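Local coordinates for aluminum resistance protein (Clostridium novyi, PDB 3I16), which probably acts as a pyridoxal-5'-phosphate-dependent carbon-sulfur lyase of the methionine gamma-lyase family, and is named for a role in aluminum resistance, at residues 14-19 with 421-426; 49-54 with 79-84; 319-324 with 338-343. One frame throughout, in Å; residues are numbered along the deposited sequence. Where two conformers were deposited one is given.

The three contacts lie away from the pyridoxal phosphate pocket. Contacts 1 and 2 both use helix 17-54, the first at its N-terminal end and the second at its C-terminal end. Their centres are about 45 Å apart, on opposite sides of the chain's centre. Contact 3 is on the same side as contact 1, with centres about 16 Å apart, and the two touch where I425 packs on F320 and F339. Along the chain, contact 2 closes before contact 3 opens, and both fall between the two segments of contact 1. The long helix thus runs from one side of the chain's centre to the other. It meets helix 411-425 at one end and helix 73-86 at the other.

Contact 1 of 3, residues 14-19 with 421-426; sequences NINDRV and ALSRIV
The start of helix 17-54 packs against the C-terminal end of the chain, around helix 411-425. N16 joins the two. N16 ND2 donates to V426 O at 2.9 Å, in the carbonyl plane and on a lone pair, with an N-H...O angle of 151°. N16 OD1 accepts from V19 N at 2.9 Å, the capping bond, with the donor above the carbonyl plane. CG stands between the backbone N and the carbonyl carbon (chi1 59°), which lets one amide cap helix 17-54 and hold V426 O near the chain end. A water also accepts from N16 ND2 and donates to N14 O, with a weak bond to S423 O.

S423 fills the middle. S423 OG lies 3.3 Å from I15 CA and 3.5 Å from V19 CG1, but its hydrogen bond goes to L419 O, one turn back. V19 CG2 packs on L422 CG at 4.0 Å. On the outer side, the extended R18 chain crosses V426 at about a right angle, with R18 CD 3.8 Å from V426 CG1.

The chemistry is that of a polar joint beside an apolar patch. Both ends of the N16 amide are bonded, which fixes its rotation and ties V426 to the start of the long helix.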
# COMPACT_ATOMS: atom_id res chain seq x y z
N ASN B 14 -6.72 -9.62 -37.17
CA ASN B 14 -7.79 -9.99 -38.11
C ASN B 14 -8.77 -8.84 -38.38
O ASN B 14 -9.96 -9.05 -38.63
CB ASN B 14 -8.49 -11.30 -37.70
CG ASN B 14 -7.58 -12.52 -37.81
OD1 ASN B 14 -6.61 -12.52 -38.58
ND2 ASN B 14 -7.89 -13.56 -37.06
N ILE B 15 -8.24 -7.62 -38.32
CA ILE B 15 -9.00 -6.41 -38.64
C ILE B 15 -8.92 -6.31 -40.14
O ILE B 15 -7.83 -6.31 -40.72
CB ILE B 15 -8.44 -5.16 -37.96
CG1 ILE B 15 -8.78 -5.24 -36.46
CG2 ILE B 15 -9.07 -3.92 -38.57
CD1 ILE B 15 -8.01 -4.27 -35.57
N ASN B 16 -10.07 -6.25 -40.80
CA ASN B 16 -10.12 -6.33 -42.26
C ASN B 16 -10.25 -4.96 -42.91
O ASN B 16 -10.51 -3.96 -42.23
CB ASN B 16 -11.26 -7.28 -42.66
CG ASN B 16 -12.61 -6.81 -42.12
OD1 ASN B 16 -13.14 -5.84 -42.62
ND2 ASN B 16 -13.13 -7.48 -41.07
N ASP B 17 -10.06 -4.90 -44.22
CA ASP B 17 -10.13 -3.62 -44.93
C ASP B 17 -11.49 -2.95 -44.86
O ASP B 17 -11.57 -1.75 -44.85
CB ASP B 17 -9.75 -3.83 -46.40
CG ASP B 17 -8.30 -4.17 -46.58
OD1 ASP B 17 -7.48 -3.77 -45.71
OD2 ASP B 17 -7.98 -4.83 -47.60
N ARG B 18 -12.57 -3.73 -44.84
CA ARG B 18 -13.91 -3.14 -44.74
C ARG B 18 -14.05 -2.35 -43.45
O ARG B 18 -14.58 -1.24 -43.45
CB ARG B 18 -14.97 -4.23 -44.83
CG ARG B 18 -16.42 -3.79 -44.69
CD ARG B 18 -17.33 -4.99 -45.08
NE ARG B 18 -18.70 -4.57 -45.37
CZ ARG B 18 -19.62 -5.31 -46.00
NH1 ARG B 18 -19.37 -6.54 -46.43
NH2 ARG B 18 -20.82 -4.79 -46.23
N VAL B 19 -13.56 -2.94 -42.36
CA VAL B 19 -13.61 -2.25 -41.06
C VAL B 19 -12.68 -1.04 -41.03
O VAL B 19 -13.08 0.01 -40.54
CB VAL B 19 -13.34 -3.22 -39.89
CG1 VAL B 19 -13.08 -2.46 -38.60
CG2 VAL B 19 -14.53 -4.13 -39.75
N ALA B 421 -13.53 -5.51 -32.12
CA ALA B 421 -14.88 -5.99 -31.90
C ALA B 421 -15.73 -5.98 -33.18
O ALA B 421 -16.35 -6.99 -33.54
CB ALA B 421 -15.57 -5.16 -30.79
N LEU B 422 -15.72 -4.88 -33.91
CA LEU B 422 -16.47 -4.81 -35.15
C LEU B 422 -15.99 -5.82 -36.16
O LEU B 422 -16.80 -6.38 -36.92
CB LEU B 422 -16.46 -3.39 -35.74
CG LEU B 422 -17.28 -3.17 -37.02
CD1 LEU B 422 -18.74 -3.49 -36.81
CD2 LEU B 422 -17.12 -1.71 -37.53
N SER B 423 -14.68 -6.06 -36.21
CA SER B 423 -14.13 -7.02 -37.18
C SER B 423 -14.65 -8.44 -36.94
O SER B 423 -14.69 -9.25 -37.88
CB SER B 423 -12.60 -6.99 -37.22
OG SER B 423 -12.13 -5.72 -37.72
N ARG B 424 -15.02 -8.76 -35.71
CA ARG B 424 -15.65 -10.08 -35.45
C ARG B 424 -17.02 -10.21 -36.08
O ARG B 424 -17.42 -11.31 -36.40
CB ARG B 424 -15.84 -10.36 -33.97
CG ARG B 424 -14.59 -10.61 -33.20
CD ARG B 424 -14.90 -10.68 -31.71
NE ARG B 424 -15.46 -11.93 -31.20
CZ ARG B 424 -14.79 -12.85 -30.48
NH1 ARG B 424 -13.50 -12.72 -30.20
NH2 ARG B 424 -15.42 -13.93 -30.02
N ILE B 425 -17.73 -9.10 -36.29
CA ILE B 425 -19.09 -9.18 -36.85
C ILE B 425 -19.25 -8.61 -38.27
O ILE B 425 -20.26 -8.88 -38.92
CB ILE B 425 -20.14 -8.58 -35.84
CG1 ILE B 425 -20.06 -7.06 -35.72
CG2 ILE B 425 -19.95 -9.15 -34.45
CD1 ILE B 425 -20.97 -6.54 -34.61
N VAL B 426 -18.28 -7.85 -38.76
CA VAL B 426 -18.34 -7.29 -40.11
C VAL B 426 -17.04 -7.65 -40.83
O VAL B 426 -15.95 -7.45 -40.29
CB VAL B 426 -18.57 -5.76 -40.09
CG1 VAL B 426 -18.45 -5.16 -41.50
CG2 VAL B 426 -19.94 -5.46 -39.49
O HOH W 1 -12.06 -9.82 -40.02

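Contact 2 of 3, residues 49-54 with 79-84; sequences LNAFQE and DAVYAR
R84 lays its guanidinium across the CB of E54, which sits 3.3 Å above one face of the group and is offset toward its border. The contact is a helix-helix crossing between the last turns of helix 17-54 and the second half of helix 73-86, in a subunit of the PLP-dependent aminotransferase clan. The local axes come within 8.5 Å and run closer to antiparallel than parallel, at 136°.

A51 marks the point of closest backbone approach. The small A51 CB faces the other helix, 3.6 Å from V81 O and 3.8 Å from R84 CB, and this lets the helices come near. V81 faces back with both branches. V81 CG1, anti to the backbone N (chi1 170°), reaches A51 CB at 3.9 Å and also F52 CD1. V81 CG2 lies by A51 O. L294 of helix 287-318 packs on V81 as well. On the other helix, F52 packs on I358 of the second subunit, so this part of helix 17-54 also belongs to a subunit interface.

The charged pair lies at the exposed surface. The main partner of R84 is E55, through a salt bridge from NE. Toward E54 the attraction is one of charge alone: E54 OE1 lies well out of the guanidinium plane, and its long salt bridge to R84 NH1 measures 3.9 Å.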
# COMPACT_ATOMS: atom_id res chain seq x y z
N LEU B 49 -7.84 22.45 -11.63
CA LEU B 49 -6.55 23.00 -11.19
C LEU B 49 -6.80 24.06 -10.14
O LEU B 49 -6.14 24.10 -9.10
CB LEU B 49 -5.80 23.64 -12.34
CG LEU B 49 -4.45 24.32 -12.02
CD1 LEU B 49 -3.38 23.34 -11.48
CD2 LEU B 49 -3.95 25.07 -13.28
N ASN B 50 -7.76 24.94 -10.43
CA ASN B 50 -8.09 26.02 -9.51
C ASN B 50 -8.50 25.51 -8.14
O ASN B 50 -8.06 26.05 -7.12
CB ASN B 50 -9.19 26.90 -10.09
CG ASN B 50 -9.44 28.12 -9.26
OD1 ASN B 50 -10.47 28.24 -8.60
ND2 ASN B 50 -8.47 29.00 -9.23
N ALA B 51 -9.34 24.46 -8.11
CA ALA B 51 -9.80 23.88 -6.84
C ALA B 51 -8.61 23.36 -6.03
O ALA B 51 -8.55 23.58 -4.81
CB ALA B 51 -10.83 22.77 -7.10
N PHE B 52 -7.65 22.71 -6.69
CA PHE B 52 -6.43 22.27 -6.00
C PHE B 52 -5.67 23.44 -5.36
O PHE B 52 -5.25 23.38 -4.20
CB PHE B 52 -5.44 21.59 -6.97
CG PHE B 52 -5.62 20.10 -7.09
CD1 PHE B 52 -6.67 19.56 -7.82
CD2 PHE B 52 -4.70 19.24 -6.49
CE1 PHE B 52 -6.82 18.18 -7.94
CE2 PHE B 52 -4.84 17.88 -6.58
CZ PHE B 52 -5.89 17.34 -7.32
N GLN B 53 -5.54 24.51 -6.12
CA GLN B 53 -4.76 25.66 -5.71
C GLN B 53 -5.39 26.44 -4.57
O GLN B 53 -4.68 26.88 -3.67
CB GLN B 53 -4.47 26.54 -6.92
CG GLN B 53 -3.61 25.80 -7.92
CD GLN B 53 -3.35 26.58 -9.16
OE1 GLN B 53 -4.12 27.47 -9.53
NE2 GLN B 53 -2.24 26.26 -9.84
N GLU B 54 -6.71 26.59 -4.62
CA GLU B 54 -7.43 27.28 -3.56
C GLU B 54 -7.29 26.54 -2.24
O GLU B 54 -7.21 27.16 -1.17
CB GLU B 54 -8.90 27.44 -3.93
CG GLU B 54 -9.14 28.42 -5.08
CD GLU B 54 -8.85 29.86 -4.70
OE1 GLU B 54 -9.10 30.24 -3.52
OE2 GLU B 54 -8.39 30.62 -5.58
N ASP B 79 -12.11 16.37 0.21
CA ASP B 79 -13.52 16.73 0.26
C ASP B 79 -13.70 18.20 -0.13
O ASP B 79 -14.61 18.54 -0.92
CB ASP B 79 -14.12 16.48 1.63
CG ASP B 79 -14.26 15.01 1.98
OD1 ASP B 79 -14.12 14.12 1.10
OD2 ASP B 79 -14.47 14.72 3.17
N ALA B 80 -12.81 19.05 0.37
CA ALA B 80 -12.84 20.48 0.09
C ALA B 80 -12.56 20.77 -1.37
O ALA B 80 -13.20 21.64 -1.96
CB ALA B 80 -11.83 21.24 1.01
N VAL B 81 -11.60 20.06 -1.94
CA VAL B 81 -11.31 20.22 -3.38
C VAL B 81 -12.54 19.82 -4.22
O VAL B 81 -12.89 20.53 -5.16
CB VAL B 81 -10.07 19.41 -3.83
CG1 VAL B 81 -9.95 19.38 -5.34
CG2 VAL B 81 -8.80 19.99 -3.19
N TYR B 82 -13.17 18.69 -3.88
CA TYR B 82 -14.36 18.23 -4.60
C TYR B 82 -15.49 19.27 -4.53
O TYR B 82 -16.17 19.55 -5.53
CB TYR B 82 -14.87 16.88 -4.06
CG TYR B 82 -14.47 15.65 -4.85
CD1 TYR B 82 -13.15 15.26 -4.94
CD2 TYR B 82 -15.43 14.85 -5.46
CE1 TYR B 82 -12.79 14.13 -5.68
CE2 TYR B 82 -15.08 13.70 -6.19
CZ TYR B 82 -13.76 13.35 -6.28
OH TYR B 82 -13.40 12.21 -6.98
N ALA B 83 -15.69 19.82 -3.34
CA ALA B 83 -16.72 20.83 -3.07
C ALA B 83 -16.51 22.09 -3.91
O ALA B 83 -17.48 22.63 -4.47
CB ALA B 83 -16.79 21.13 -1.57
N ARG B 84 -15.25 22.52 -4.06
CA ARG B 84 -14.94 23.63 -4.95
C ARG B 84 -15.20 23.29 -6.41
O ARG B 84 -15.74 24.12 -7.14
CB ARG B 84 -13.49 24.08 -4.79
CG ARG B 84 -13.26 24.84 -3.51
CD ARG B 84 -11.80 25.16 -3.34
NE ARG B 84 -11.58 25.83 -2.06
CZ ARG B 84 -11.75 27.14 -1.86
NH1 ARG B 84 -12.13 27.95 -2.86
NH2 ARG B 84 -11.53 27.64 -0.66

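Contact 3 of 3, residues 319-324 with 338-343; sequences GFEVMP and KFNDKD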
# COMPACT_ATOMS: atom_id res chain seq x y z
N GLY B 319 -24.24 -0.38 -40.21
CA GLY B 319 -25.63 -0.76 -40.41
C GLY B 319 -26.46 -1.02 -39.16
O GLY B 319 -27.58 -1.48 -39.27
N PHE B 320 -25.92 -0.70 -37.99
CA PHE B 320 -26.64 -0.91 -36.74
C PHE B 320 -27.29 0.38 -36.23
O PHE B 320 -26.78 1.47 -36.47
CB PHE B 320 -25.64 -1.39 -35.67
CG PHE B 320 -24.91 -2.62 -36.07
CD1 PHE B 320 -25.54 -3.86 -36.06
CD2 PHE B 320 -23.58 -2.56 -36.50
CE1 PHE B 320 -24.86 -5.00 -36.46
CE2 PHE B 320 -22.89 -3.69 -36.88
CZ PHE B 320 -23.53 -4.92 -36.86
N GLU B 321 -28.43 0.25 -35.54
CA GLU B 321 -29.05 1.40 -34.92
C GLU B 321 -28.21 1.74 -33.70
O GLU B 321 -27.77 0.84 -32.98
CB GLU B 321 -30.47 1.12 -34.46
CG GLU B 321 -31.50 1.01 -35.54
CD GLU B 321 -32.88 0.78 -34.94
OE1 GLU B 321 -33.34 1.61 -34.10
OE2 GLU B 321 -33.48 -0.25 -35.29
N VAL B 322 -28.04 3.02 -33.46
CA VAL B 322 -27.23 3.51 -32.35
C VAL B 322 -27.98 4.60 -31.60
O VAL B 322 -28.79 5.30 -32.18
CB VAL B 322 -25.86 4.05 -32.86
CG1 VAL B 322 -25.04 2.90 -33.48
CG2 VAL B 322 -26.06 5.21 -33.86
N MSE B 323 -27.67 4.74 -30.32
CA MSE B 323 -28.29 5.73 -29.44
C MSE B 323 -27.23 6.15 -28.46
O MSE B 323 -26.73 5.31 -27.72
CB MSE B 323 -29.48 5.10 -28.70
CG MSE B 323 -30.04 5.90 -27.50
SE MSE B 323 -30.80 7.54 -28.09
CE MSE B 323 -32.29 6.89 -29.12
N PRO B 324 -26.81 7.41 -28.47
CA PRO B 324 -27.21 8.51 -29.36
C PRO B 324 -26.42 8.49 -30.67
O PRO B 324 -25.54 7.64 -30.86
CB PRO B 324 -26.87 9.75 -28.55
CG PRO B 324 -25.72 9.33 -27.68
CD PRO B 324 -25.85 7.86 -27.44
N LYS B 338 -28.00 -1.21 -30.89
CA LYS B 338 -29.07 -2.19 -30.97
C LYS B 338 -28.66 -3.17 -32.05
O LYS B 338 -28.59 -2.82 -33.23
CB LYS B 338 -30.41 -1.51 -31.31
CG LYS B 338 -31.62 -2.45 -31.31
CD LYS B 338 -32.99 -1.74 -31.49
CE LYS B 338 -33.33 -0.81 -30.31
NZ LYS B 338 -34.75 -0.32 -30.28
N PHE B 339 -28.34 -4.39 -31.65
CA PHE B 339 -27.95 -5.42 -32.61
C PHE B 339 -29.14 -6.16 -33.21
O PHE B 339 -29.08 -6.54 -34.38
CB PHE B 339 -26.94 -6.41 -32.00
CG PHE B 339 -25.57 -5.82 -31.80
CD1 PHE B 339 -24.72 -5.67 -32.88
CD2 PHE B 339 -25.14 -5.42 -30.55
CE1 PHE B 339 -23.47 -5.13 -32.71
CE2 PHE B 339 -23.87 -4.87 -30.37
CZ PHE B 339 -23.04 -4.73 -31.45
N ASN B 340 -30.22 -6.34 -32.44
CA ASN B 340 -31.39 -7.12 -32.90
C ASN B 340 -30.93 -8.49 -33.38
O ASN B 340 -31.37 -8.99 -34.43
CB ASN B 340 -32.20 -6.37 -33.98
CG ASN B 340 -33.20 -5.39 -33.39
OD1 ASN B 340 -33.85 -5.69 -32.39
ND2 ASN B 340 -33.33 -4.22 -34.01
N ASP B 341 -30.04 -9.08 -32.58
CA ASP B 341 -29.37 -10.34 -32.87
C ASP B 341 -28.50 -10.69 -31.67
O ASP B 341 -27.50 -10.02 -31.41
CB ASP B 341 -28.52 -10.21 -34.13
CG ASP B 341 -27.89 -11.51 -34.54
OD1 ASP B 341 -27.59 -12.33 -33.65
OD2 ASP B 341 -27.72 -11.72 -35.75
N LYS B 342 -28.88 -11.72 -30.94
CA LYS B 342 -28.17 -12.14 -29.72
C LYS B 342 -26.73 -12.58 -30.03
O LYS B 342 -25.82 -12.34 -29.23
CB LYS B 342 -28.94 -13.27 -29.04
CG LYS B 342 -28.56 -13.55 -27.58
CD LYS B 342 -29.34 -14.75 -27.06
CE LYS B 342 -28.95 -15.11 -25.64
N ASP B 343 -26.51 -13.20 -31.18
CA ASP B 343 -25.17 -13.66 -31.54
C ASP B 343 -24.20 -12.48 -31.77
O ASP B 343 -23.13 -12.44 -31.16
CB ASP B 343 -25.19 -14.60 -32.76
CG ASP B 343 -25.72 -16.02 -32.43
OD1 ASP B 343 -26.08 -16.30 -31.25
OD2 ASP B 343 -25.75 -16.86 -33.36
O HOH W 2 -29.60 -2.42 -35.50
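F320 points its CB toward segment 338-343, where the nearest atom is K338 O, 4.1 Å away. With CG anti to the carbonyl carbon (chi1 -56°), the ring is set to turn one face toward F339. F320 CD1 lies 3.7 Å from F339 CD1, F320 CE1 is closer to the same atom at 3.6 Å, and F320 CZ comes near F339 CE1. The rings form a T-shaped (edge-to-face) pair. The edge of F339 addresses the face of F320, with centroids 5.1 Å apart and planes at 66°. M315 of helix 287-318, K344 of helix 342-354 and I425 of the C-terminal helix pack on both rings, so the pair sits where three helices gather.

Beside the rings, strand 321-323 is the outermost strand within this chain of an antiparallel sheet, next to strand 335-338. K338 N donates to E321 O at 2.9 Å, with an N-H...O angle of 163°. A water accepts from E321 N and donates to K338 O, linking the same two residues. Their side chains run side by side in the same direction. E321 OE1 stays 4.5 Å from K338 NZ, too far for a salt bridge, and K338 makes a cation-pi contact with W190.

The chemistry divides the contact in two. One backbone bond and a water join the edge strand to its neighbour, while the aromatic pair packs among the side chains of three helices.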